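Local coordinates for mitochondrial dynamics protein MID49 (Mus musculus, PDB 4WOY) that resides in the mitochondrial outer membrane and recruits the fission mediator dynamin-related protein 1 to the mitochondrial surface, regulating its GTPase activity, at residues Val120-Arg134 and Ala194-Leu206. The protein carries 1 engineered substitution. Sequence-based numbering, arbitrary orientation.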
# COMPACT_ATOMS: atom_id res chain seq x y z
N VAL A 120 -14.73 20.79 -1.89
CA VAL A 120 -14.00 22.04 -1.74
C VAL A 120 -13.87 22.67 -3.12
O VAL A 120 -13.24 22.08 -3.99
CB VAL A 120 -12.62 21.84 -1.10
CG1 VAL A 120 -11.85 23.15 -1.09
CG2 VAL A 120 -12.80 21.34 0.29
N GLY A 121 -14.52 23.81 -3.33
CA GLY A 121 -14.73 24.32 -4.67
C GLY A 121 -15.49 23.34 -5.55
O GLY A 121 -16.60 22.93 -5.22
N GLY A 122 -14.88 22.95 -6.67
CA GLY A 122 -15.50 22.00 -7.57
C GLY A 122 -14.89 20.59 -7.57
O GLY A 122 -15.06 19.84 -8.52
N TYR A 123 -14.17 20.27 -6.50
CA TYR A 123 -13.54 18.97 -6.38
C TYR A 123 -13.91 18.27 -5.11
O TYR A 123 -14.05 18.89 -4.06
CB TYR A 123 -12.03 19.13 -6.44
CG TYR A 123 -11.55 19.66 -7.76
CD1 TYR A 123 -11.25 18.79 -8.82
CD2 TYR A 123 -11.42 21.03 -7.97
CE1 TYR A 123 -10.82 19.29 -10.05
CE2 TYR A 123 -10.99 21.54 -9.21
CZ TYR A 123 -10.70 20.66 -10.24
OH TYR A 123 -10.27 21.14 -11.45
N LEU A 124 -14.05 16.95 -5.21
CA LEU A 124 -14.27 16.11 -4.06
C LEU A 124 -12.98 16.01 -3.25
O LEU A 124 -11.97 15.48 -3.72
CB LEU A 124 -14.72 14.73 -4.50
CG LEU A 124 -15.07 13.71 -3.42
CD1 LEU A 124 -16.26 14.21 -2.65
CD2 LEU A 124 -15.38 12.40 -4.11
N SER A 125 -13.02 16.52 -2.02
CA SER A 125 -11.80 16.68 -1.22
C SER A 125 -11.47 15.45 -0.39
O SER A 125 -12.21 15.11 0.51
CB SER A 125 -11.93 17.88 -0.29
OG SER A 125 -10.78 17.98 0.55
N SER A 126 -10.34 14.81 -0.67
CA SER A 126 -9.93 13.69 0.15
C SER A 126 -9.71 14.17 1.60
O SER A 126 -10.09 13.47 2.53
CB SER A 126 -8.67 13.03 -0.43
OG SER A 126 -7.56 13.89 -0.36
N ARG A 127 -9.17 15.38 1.78
CA ARG A 127 -8.88 15.92 3.10
C ARG A 127 -10.12 16.03 3.97
O ARG A 127 -10.08 15.70 5.15
CB ARG A 127 -8.22 17.30 3.03
CG ARG A 127 -8.21 18.06 4.36
CD ARG A 127 -7.55 19.43 4.24
NE ARG A 127 -8.23 20.28 3.26
CZ ARG A 127 -9.32 21.00 3.51
NH1 ARG A 127 -9.88 20.99 4.72
NH2 ARG A 127 -9.86 21.74 2.54
N VAL A 128 -11.22 16.52 3.40
CA VAL A 128 -12.46 16.66 4.14
C VAL A 128 -13.05 15.28 4.45
O VAL A 128 -13.53 15.01 5.57
CB VAL A 128 -13.47 17.54 3.38
CG1 VAL A 128 -14.81 17.62 4.12
CG2 VAL A 128 -12.89 18.95 3.18
N LEU A 129 -12.97 14.38 3.48
CA LEU A 129 -13.35 12.99 3.70
C LEU A 129 -12.53 12.37 4.83
O LEU A 129 -13.08 11.71 5.69
CB LEU A 129 -13.16 12.20 2.42
CG LEU A 129 -14.44 12.36 1.62
CD1 LEU A 129 -14.20 12.17 0.13
CD2 LEU A 129 -15.48 11.36 2.18
N LEU A 130 -11.23 12.64 4.83
CA LEU A 130 -10.32 12.18 5.86
C LEU A 130 -10.72 12.69 7.24
O LEU A 130 -10.77 11.90 8.19
CB LEU A 130 -8.89 12.60 5.55
CG LEU A 130 -8.11 11.66 4.64
CD1 LEU A 130 -6.74 12.24 4.39
CD2 LEU A 130 -8.01 10.27 5.26
N GLU A 131 -11.05 13.97 7.34
CA GLU A 131 -11.50 14.55 8.62
C GLU A 131 -12.73 13.81 9.18
O GLU A 131 -12.81 13.53 10.37
CB GLU A 131 -11.88 16.03 8.44
CG GLU A 131 -10.79 16.96 7.95
CD GLU A 131 -11.31 18.39 7.71
OE1 GLU A 131 -12.53 18.52 7.45
OE2 GLU A 131 -10.50 19.35 7.73
N LEU A 132 -13.68 13.49 8.31
CA LEU A 132 -14.90 12.83 8.73
C LEU A 132 -14.63 11.44 9.28
O LEU A 132 -15.12 11.08 10.32
CB LEU A 132 -15.90 12.73 7.57
CG LEU A 132 -17.22 12.05 7.97
CD1 LEU A 132 -18.13 13.02 8.68
CD2 LEU A 132 -17.88 11.41 6.77
N LEU A 133 -13.87 10.64 8.55
CA LEU A 133 -13.60 9.28 8.99
C LEU A 133 -12.68 9.23 10.22
O LEU A 133 -12.85 8.36 11.08
CB LEU A 133 -13.02 8.46 7.85
CG LEU A 133 -12.90 6.96 8.09
CD1 LEU A 133 -14.19 6.31 8.65
CD2 LEU A 133 -12.45 6.30 6.80
N ARG A 134 -11.73 10.16 10.31
CA ARG A 134 -10.85 10.23 11.46
C ARG A 134 -11.67 10.50 12.72
O ARG A 134 -11.43 9.91 13.77
CB ARG A 134 -9.77 11.30 11.28
CG ARG A 134 -8.70 11.32 12.42
CD ARG A 134 -7.37 11.86 11.93
NE ARG A 134 -7.59 13.03 11.10
CZ ARG A 134 -7.11 13.17 9.87
NH1 ARG A 134 -6.33 12.23 9.34
NH2 ARG A 134 -7.39 14.27 9.18
N ALA A 194 -7.99 8.30 -0.50
CA ALA A 194 -8.03 9.46 0.35
C ALA A 194 -6.93 9.31 1.40
O ALA A 194 -7.18 8.81 2.50
CB ALA A 194 -9.41 9.59 1.01
N TRP A 195 -5.73 9.75 1.10
CA TRP A 195 -4.63 9.54 2.02
C TRP A 195 -3.96 10.86 2.22
O TRP A 195 -3.99 11.71 1.34
CB TRP A 195 -3.64 8.50 1.50
CG TRP A 195 -2.98 7.63 2.59
CD1 TRP A 195 -1.64 7.38 2.72
CD2 TRP A 195 -3.63 6.94 3.67
NE1 TRP A 195 -1.42 6.55 3.80
CE2 TRP A 195 -2.62 6.28 4.41
CE3 TRP A 195 -4.97 6.82 4.10
CZ2 TRP A 195 -2.91 5.49 5.55
CZ3 TRP A 195 -5.25 6.04 5.23
CH2 TRP A 195 -4.23 5.39 5.93
N PRO A 196 -3.42 11.07 3.42
CA PRO A 196 -2.74 12.34 3.61
C PRO A 196 -1.43 12.38 2.89
O PRO A 196 -0.70 11.40 2.70
CB PRO A 196 -2.52 12.39 5.12
CG PRO A 196 -2.39 10.97 5.51
CD PRO A 196 -3.40 10.26 4.66
N LEU A 197 -1.18 13.57 2.43
CA LEU A 197 0.07 14.21 2.71
C LEU A 197 -0.66 15.52 3.00
O LEU A 197 -1.42 16.01 2.15
CB LEU A 197 1.08 14.16 1.55
CG LEU A 197 2.48 14.69 1.88
CD1 LEU A 197 3.28 13.61 2.59
CD2 LEU A 197 3.19 15.11 0.62
N GLU A 198 -0.49 16.04 4.21
CA GLU A 198 -1.37 17.10 4.69
C GLU A 198 -0.76 18.46 4.44
O GLU A 198 -1.35 19.50 4.75
CB GLU A 198 -1.70 16.91 6.18
CG GLU A 198 -2.76 15.84 6.43
CD GLU A 198 -2.95 15.53 7.90
OE1 GLU A 198 -1.98 15.12 8.56
OE2 GLU A 198 -4.08 15.71 8.39
N GLY A 199 0.44 18.43 3.88
CA GLY A 199 1.02 19.61 3.27
C GLY A 199 0.57 19.54 1.82
O GLY A 199 -0.00 18.53 1.40
N LEU A 200 0.82 20.62 1.07
CA LEU A 200 0.50 20.73 -0.37
C LEU A 200 -0.99 20.48 -0.69
O LEU A 200 -1.86 21.16 -0.14
CB LEU A 200 1.40 19.79 -1.19
CG LEU A 200 1.58 20.10 -2.69
CD1 LEU A 200 2.05 21.54 -2.89
CD2 LEU A 200 2.52 19.10 -3.38
N ALA A 201 -1.29 19.52 -1.57
CA ALA A 201 -2.66 19.30 -2.07
C ALA A 201 -3.46 18.16 -1.42
O ALA A 201 -3.58 17.08 -1.99
CB ALA A 201 -2.59 19.08 -3.54
N SER A 202 -4.06 18.44 -0.28
CA SER A 202 -4.79 17.45 0.50
C SER A 202 -6.20 17.32 -0.03
O SER A 202 -6.91 16.36 0.29
CB SER A 202 -4.80 17.80 1.99
OG SER A 202 -3.72 17.20 2.70
N ASN A 203 -6.60 18.25 -0.87
CA ASN A 203 -7.82 18.03 -1.63
C ASN A 203 -7.60 16.89 -2.66
O ASN A 203 -8.52 16.14 -2.96
CB ASN A 203 -8.26 19.32 -2.32
CG ASN A 203 -8.63 20.41 -1.32
OD1 ASN A 203 -9.21 20.13 -0.26
ND2 ASN A 203 -8.27 21.66 -1.63
N LEU A 204 -6.38 16.73 -3.14
CA LEU A 204 -6.08 15.68 -4.10
C LEU A 204 -6.05 14.27 -3.48
O LEU A 204 -5.76 14.11 -2.29
CB LEU A 204 -4.76 15.94 -4.82
CG LEU A 204 -4.73 17.26 -5.59
CD1 LEU A 204 -3.40 17.47 -6.26
CD2 LEU A 204 -5.85 17.33 -6.62
N TRP A 205 -6.38 13.28 -4.30
CA TRP A 205 -6.33 11.86 -3.95
C TRP A 205 -4.96 11.28 -4.29
O TRP A 205 -4.27 11.81 -5.15
CB TRP A 205 -7.44 11.10 -4.70
CG TRP A 205 -8.77 11.54 -4.25
CD1 TRP A 205 -9.32 12.78 -4.38
CD2 TRP A 205 -9.72 10.76 -3.52
NE1 TRP A 205 -10.55 12.82 -3.78
CE2 TRP A 205 -10.82 11.60 -3.26
CE3 TRP A 205 -9.74 9.43 -3.09
CZ2 TRP A 205 -11.94 11.15 -2.57
CZ3 TRP A 205 -10.84 8.99 -2.41
CH2 TRP A 205 -11.93 9.84 -2.16
N LEU A 206 -4.57 10.21 -3.61
CA LEU A 206 -3.29 9.59 -3.89
C LEU A 206 -3.48 8.37 -4.83
O LEU A 206 -4.36 7.53 -4.63
CB LEU A 206 -2.63 9.19 -2.58
CG LEU A 206 -1.21 8.65 -2.63
CD1 LEU A 206 -0.27 9.83 -2.86
CD2 LEU A 206 -0.90 7.96 -1.34
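The capped N-terminus of helix 126-139 meets the loop joining strands 191-193 and 205-208, with Ser125 at the N-cap bonded both to its own helix and to the loop. Its OG accepts from Val128 N at 3.2 Å, the capping bond, and donates to Asn203 OD1 at 2.8 Å. That amide oxygen has a second donor, Arg127 NH2, 3.3 Å away on a lone pair in the carbonyl plane. Two first-turn amides also face loop carbonyls: Ser126 N reaches Asn203 O at 3.2 Å, nearly straight at the hydrogen (168°), while Arg127 N makes a weak bond to Ser202 O. Ser126 OG stands 2.6 Å from both Ser202 O and Leu204 O, and its single proton could serve either.

Within the nucleotidyltransferase-like domain, strand 205-208 belongs to the mixed sheet that the helix start borders. From that strand the Trp205 indole sends NE1 to Leu124 O (3.0 Å), the acceptor in the ring plane, and Ser126 CB sits over the five-membered ring in a CH-pi contact, 3.8 Å from the centroid and 7° off the ring normal. Leu129 CD1 touches Trp205 CZ2. One turn on from Ser126, Leu130 splits its methyls: CD1 packs on Pro196 CD, while CD2 comes up against the carbonyl oxygen of Ala194.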